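Local coordinates for protein pseudoalteromonas arctica PAMC 21717 (Pseudoalteromonas arctica, PDB 5YL7) that probably hydrolyses peptide bonds as a cold-active, calcium-binding serine protease of the subtilase family, at residues L172-I186 and A208-N220. Numbering follows the deposited sequence.
Sequences LGGSGSCSSTTQNAI and ANYNPGNCNGVVN. With CA (calcium ion), chain F.
L172 lays CD1 against the ring of P212, 3.9 Å from its CD, crossing it at about a right angle, while a water links L172 O to G213 N. G173 brings CA to 3.0 Å from N211 O; in the subtilase fold the residues around it form an edge of the substrate cleft, consistent with its backbone hydrogen bonds to bound peptide. A short antiparallel pair then shows how a two-residue strand can be reinforced by side-chain amides. G174 and N211 exchange both backbone hydrogen bonds, G174 N lying 2.9 Å from N211 O, and S175 sets CB obliquely beside the Y210 ring. At G176 the amide binds N209 O, and the carbonyl takes the ND2 groups of N211 and N214 from opposite faces of its plane; the N211 bond is almost straight (177°). N214 ND2 also donates to A208 O. The C178–C215 disulfide (SG to SG 2.1 Å, chi3 95°) ties the loop before the helix to the last residue of turn P212–C215. On the helix, CG2 of T182 rests 3.8 Å from C215 SG, and Q183, bent at chi2 (66°), turns its amide to N216: OE1 accepts N216 N in the carbonyl plane at 2.8 Å, and NE2 donates to N216 O. I186 CD1 reaches C215 CB (3.6 Å) and V218 CG1; the V218 carbonyl, well away from this methyl, binds calcium with D241 and E307.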
loop_
_atom_site.group_PDB
_atom_site.type_symbol
_atom_site.label_atom_id
_atom_site.label_comp_id
_atom_site.label_asym_id
_atom_site.label_seq_id
_atom_site.Cartn_x
_atom_site.Cartn_y
_atom_site.Cartn_z
ATOM N N LEU A 172 -4.863 2.400 -4.679
ATOM C CA LEU A 172 -6.191 2.815 -5.179
ATOM C C LEU A 172 -6.042 3.629 -6.403
ATOM O O LEU A 172 -4.918 4.131 -6.698
ATOM C CB LEU A 172 -6.971 3.548 -4.045
ATOM C CG LEU A 172 -6.331 4.866 -3.567
ATOM C CD1 LEU A 172 -6.581 6.059 -4.526
ATOM C CD2 LEU A 172 -6.812 5.306 -2.198
ATOM N N GLY A 173 -7.088 3.759 -7.159
ATOM C CA GLY A 173 -7.056 4.676 -8.300
ATOM C C GLY A 173 -8.224 4.528 -9.216
ATOM O O GLY A 173 -9.199 3.819 -8.932
ATOM N N GLY A 174 -8.123 5.257 -10.291
ATOM C CA GLY A 174 -9.221 5.268 -11.288
ATOM C C GLY A 174 -8.642 5.793 -12.585
ATOM O O GLY A 174 -7.477 6.045 -12.701
ATOM N N SER A 175 -9.487 5.887 -13.621
ATOM C CA SER A 175 -9.065 6.429 -14.878
ATOM C C SER A 175 -9.213 7.919 -14.979
ATOM O O SER A 175 -10.064 8.524 -14.357
ATOM C CB SER A 175 -9.748 5.691 -16.007
ATOM O OG SER A 175 -11.084 5.936 -15.849
ATOM N N GLY A 176 -8.284 8.493 -15.760
ATOM C CA GLY A 176 -8.313 9.912 -16.085
ATOM C C GLY A 176 -7.203 10.722 -15.478
ATOM O O GLY A 176 -6.341 10.184 -14.806
ATOM N N SER A 177 -7.176 11.988 -15.756
ATOM C CA SER A 177 -6.156 12.839 -15.310
ATOM C C SER A 177 -6.189 13.027 -13.765
ATOM O O SER A 177 -7.176 12.769 -13.119
ATOM C CB SER A 177 -6.268 14.181 -16.077
ATOM O OG SER A 177 -7.478 14.745 -15.830
ATOM N N CYS A 178 -5.024 13.416 -13.241
ATOM C CA CYS A 178 -4.867 13.762 -11.838
ATOM C C CYS A 178 -5.645 15.094 -11.585
ATOM O O CYS A 178 -5.282 16.081 -12.220
ATOM C CB CYS A 178 -3.394 13.937 -11.502
ATOM S SG CYS A 178 -3.084 14.387 -9.776
ATOM N N SER A 179 -6.576 15.120 -10.689
ATOM C CA SER A 179 -7.251 16.332 -10.484
ATOM C C SER A 179 -6.515 17.348 -9.679
ATOM O O SER A 179 -5.586 16.974 -8.897
ATOM C CB SER A 179 -8.587 16.111 -9.828
ATOM O OG SER A 179 -8.402 15.905 -8.428
ATOM N N SER A 180 -6.859 18.595 -9.787
ATOM C CA SER A 180 -6.229 19.640 -9.011
ATOM C C SER A 180 -6.426 19.363 -7.494
ATOM O O SER A 180 -5.504 19.648 -6.766
ATOM C CB SER A 180 -6.835 21.032 -9.237
ATOM O OG SER A 180 -6.382 21.391 -10.531
ATOM N N THR A 181 -7.559 18.853 -7.053
ATOM C CA THR A 181 -7.808 18.595 -5.634
ATOM C C THR A 181 -6.732 17.560 -5.177
ATOM O O THR A 181 -6.183 17.708 -4.110
ATOM C CB THR A 181 -9.199 17.992 -5.484
ATOM O OG1 THR A 181 -10.153 18.994 -5.916
ATOM C CG2 THR A 181 -9.552 17.608 -4.049
ATOM N N THR A 182 -6.513 16.509 -5.961
ATOM C CA THR A 182 -5.555 15.496 -5.583
ATOM C C THR A 182 -4.116 16.052 -5.600
ATOM O O THR A 182 -3.372 15.809 -4.662
ATOM C CB THR A 182 -5.665 14.279 -6.473
ATOM O OG1 THR A 182 -7.061 13.859 -6.467
ATOM C CG2 THR A 182 -4.785 13.166 -6.022
ATOM N N GLN A 183 -3.719 16.747 -6.652
ATOM C CA GLN A 183 -2.371 17.280 -6.724
ATOM C C GLN A 183 -2.137 18.258 -5.598
ATOM O O GLN A 183 -1.055 18.258 -5.014
ATOM C CB GLN A 183 -2.139 17.945 -8.077
ATOM C CG GLN A 183 -0.709 18.389 -8.281
ATOM C CD GLN A 183 0.238 17.204 -8.362
ATOM O OE1 GLN A 183 0.163 16.399 -9.362
ATOM N NE2 GLN A 183 1.127 17.022 -7.419
ATOM N N ASN A 184 -3.107 19.068 -5.268
ATOM C CA ASN A 184 -2.964 20.005 -4.129
ATOM C C ASN A 184 -2.649 19.289 -2.831
ATOM O O ASN A 184 -1.804 19.666 -2.025
ATOM C CB ASN A 184 -4.225 20.886 -3.958
ATOM C CG ASN A 184 -4.397 21.965 -4.981
ATOM O OD1 ASN A 184 -3.472 22.353 -5.655
ATOM N ND2 ASN A 184 -5.621 22.406 -5.096
ATOM N N ALA A 185 -3.401 18.192 -2.621
ATOM C CA ALA A 185 -3.186 17.377 -1.403
ATOM C C ALA A 185 -1.780 16.746 -1.344
ATOM O O ALA A 185 -1.103 16.760 -0.319
ATOM C CB ALA A 185 -4.292 16.360 -1.293
ATOM N N ILE A 186 -1.366 16.160 -2.492
ATOM C CA ILE A 186 -0.049 15.615 -2.630
ATOM C C ILE A 186 1.031 16.663 -2.352
ATOM O O ILE A 186 2.013 16.383 -1.679
ATOM C CB ILE A 186 0.118 14.953 -3.979
ATOM C CG1 ILE A 186 -0.793 13.712 -4.026
ATOM C CG2 ILE A 186 1.561 14.614 -4.330
ATOM C CD1 ILE A 186 -0.896 13.153 -5.430
ATOM N N ALA A 208 -0.004 6.713 -17.901
ATOM C CA ALA A 208 -0.292 8.164 -18.043
ATOM C C ALA A 208 -1.710 8.459 -17.792
ATOM O O ALA A 208 -2.075 9.576 -17.387
ATOM C CB ALA A 208 0.052 8.625 -19.445
ATOM N N ASN A 209 -2.636 7.516 -17.975
ATOM C CA ASN A 209 -4.027 7.786 -17.936
ATOM C C ASN A 209 -4.810 7.244 -16.794
ATOM O O ASN A 209 -6.028 7.134 -16.791
ATOM C CB ASN A 209 -4.612 7.278 -19.259
ATOM C CG ASN A 209 -3.991 8.044 -20.448
ATOM O OD1 ASN A 209 -3.751 9.293 -20.351
ATOM N ND2 ASN A 209 -3.676 7.322 -21.466
ATOM N N TYR A 210 -4.098 7.028 -15.684
ATOM C CA TYR A 210 -4.617 6.451 -14.475
ATOM C C TYR A 210 -4.116 7.254 -13.248
ATOM O O TYR A 210 -2.910 7.471 -13.138
ATOM C CB TYR A 210 -4.307 4.955 -14.343
ATOM C CG TYR A 210 -4.949 4.165 -15.450
ATOM C CD1 TYR A 210 -6.289 3.789 -15.368
ATOM C CD2 TYR A 210 -4.343 3.990 -16.645
ATOM C CE1 TYR A 210 -6.875 3.153 -16.458
ATOM C CE2 TYR A 210 -4.946 3.371 -17.764
ATOM C CZ TYR A 210 -6.214 2.950 -17.557
ATOM O OH TYR A 210 -6.867 2.258 -18.620
ATOM N N ASN A 211 -5.035 7.692 -12.448
ATOM C CA ASN A 211 -4.758 8.533 -11.282
ATOM C C ASN A 211 -4.898 7.736 -9.990
ATOM O O ASN A 211 -5.717 6.766 -9.989
ATOM C CB ASN A 211 -5.706 9.802 -11.285
ATOM C CG ASN A 211 -7.143 9.466 -11.201
ATOM O OD1 ASN A 211 -7.665 9.165 -10.140
ATOM N ND2 ASN A 211 -7.786 9.407 -12.333
ATOM N N PRO A 212 -4.330 8.102 -8.877
ATOM C CA PRO A 212 -3.408 9.238 -8.736
ATOM C C PRO A 212 -1.977 8.907 -9.093
ATOM O O PRO A 212 -1.091 9.762 -8.916
ATOM C CB PRO A 212 -3.549 9.587 -7.248
ATOM C CG PRO A 212 -3.858 8.245 -6.582
ATOM C CD PRO A 212 -4.735 7.528 -7.577
ATOM N N GLY A 213 -1.691 7.762 -9.702
ATOM C CA GLY A 213 -0.352 7.478 -10.061
ATOM C C GLY A 213 0.282 8.395 -11.056
ATOM O O GLY A 213 1.487 8.578 -11.129
ATOM N N ASN A 214 -0.578 9.019 -11.906
ATOM C CA ASN A 214 -0.187 10.031 -12.879
ATOM C C ASN A 214 -0.073 11.417 -12.295
ATOM O O ASN A 214 0.269 12.352 -13.042
ATOM C CB ASN A 214 -1.118 9.978 -14.094
ATOM C CG ASN A 214 -2.525 10.366 -13.783
ATOM O OD1 ASN A 214 -2.868 10.679 -12.645
ATOM N ND2 ASN A 214 -3.405 10.347 -14.821
ATOM N N CYS A 215 -0.233 11.584 -10.995
ATOM C CA CYS A 215 0.016 12.896 -10.377
ATOM C C CYS A 215 1.510 13.102 -10.347
ATOM O O CYS A 215 2.370 12.226 -10.547
ATOM C CB CYS A 215 -0.534 12.891 -8.996
ATOM S SG CYS A 215 -2.329 12.686 -8.899
ATOM N N ASN A 216 1.956 14.358 -10.142
ATOM C CA ASN A 216 3.335 14.710 -10.006
ATOM C C ASN A 216 3.800 14.582 -8.560
ATOM O O ASN A 216 3.018 14.778 -7.632
ATOM C CB ASN A 216 3.675 16.088 -10.566
ATOM C CG ASN A 216 3.403 16.188 -12.036
ATOM O OD1 ASN A 216 3.850 15.284 -12.780
ATOM N ND2 ASN A 216 2.629 17.139 -12.486
ATOM N N GLY A 217 5.075 14.282 -8.383
ATOM C CA GLY A 217 5.669 14.168 -7.043
ATOM C C GLY A 217 5.339 12.928 -6.274
ATOM O O GLY A 217 5.334 12.969 -5.057
ATOM N N VAL A 218 5.089 11.831 -6.989
ATOM C CA VAL A 218 4.729 10.555 -6.364
ATOM C C VAL A 218 5.639 9.497 -6.840
ATOM O O VAL A 218 6.248 9.583 -7.904
ATOM C CB VAL A 218 3.248 10.186 -6.644
ATOM C CG1 VAL A 218 2.294 11.319 -6.244
ATOM C CG2 VAL A 218 2.981 9.796 -8.062
ATOM N N VAL A 219 5.684 8.407 -6.078
ATOM C CA VAL A 219 6.409 7.182 -6.494
ATOM C C VAL A 219 5.339 6.226 -7.036
ATOM O O VAL A 219 4.570 5.637 -6.260
ATOM C CB VAL A 219 7.162 6.538 -5.340
ATOM C CG1 VAL A 219 7.939 5.354 -5.790
ATOM C CG2 VAL A 219 8.059 7.564 -4.617
ATOM N N ASN A 220 5.277 6.089 -8.358
ATOM C CA ASN A 220 4.258 5.281 -9.024
ATOM C C ASN A 220 4.837 3.929 -9.335
ATOM O O ASN A 220 5.962 3.807 -9.885
ATOM C CB ASN A 220 3.771 5.965 -10.313
ATOM C CG ASN A 220 2.480 5.378 -10.797
ATOM O OD1 ASN A 220 1.691 4.852 -10.063
ATOM N ND2 ASN A 220 2.233 5.534 -12.133
HETATM CA CA CA F . 7.518 9.924 -9.813
HETATM O O HOH W 1 -3.393 5.107 -9.045
HETATM O O HOH W 2 5.538 11.472 -10.162
HETATM O O HOH W 3 7.973 9.270 -12.567
HETATM O O HOH W 4 8.872 11.108 -11.375
HETATM O O HOH W 5 6.163 9.281 -11.752
HETATM O O HOH W 6 7.868 12.121 -8.614
#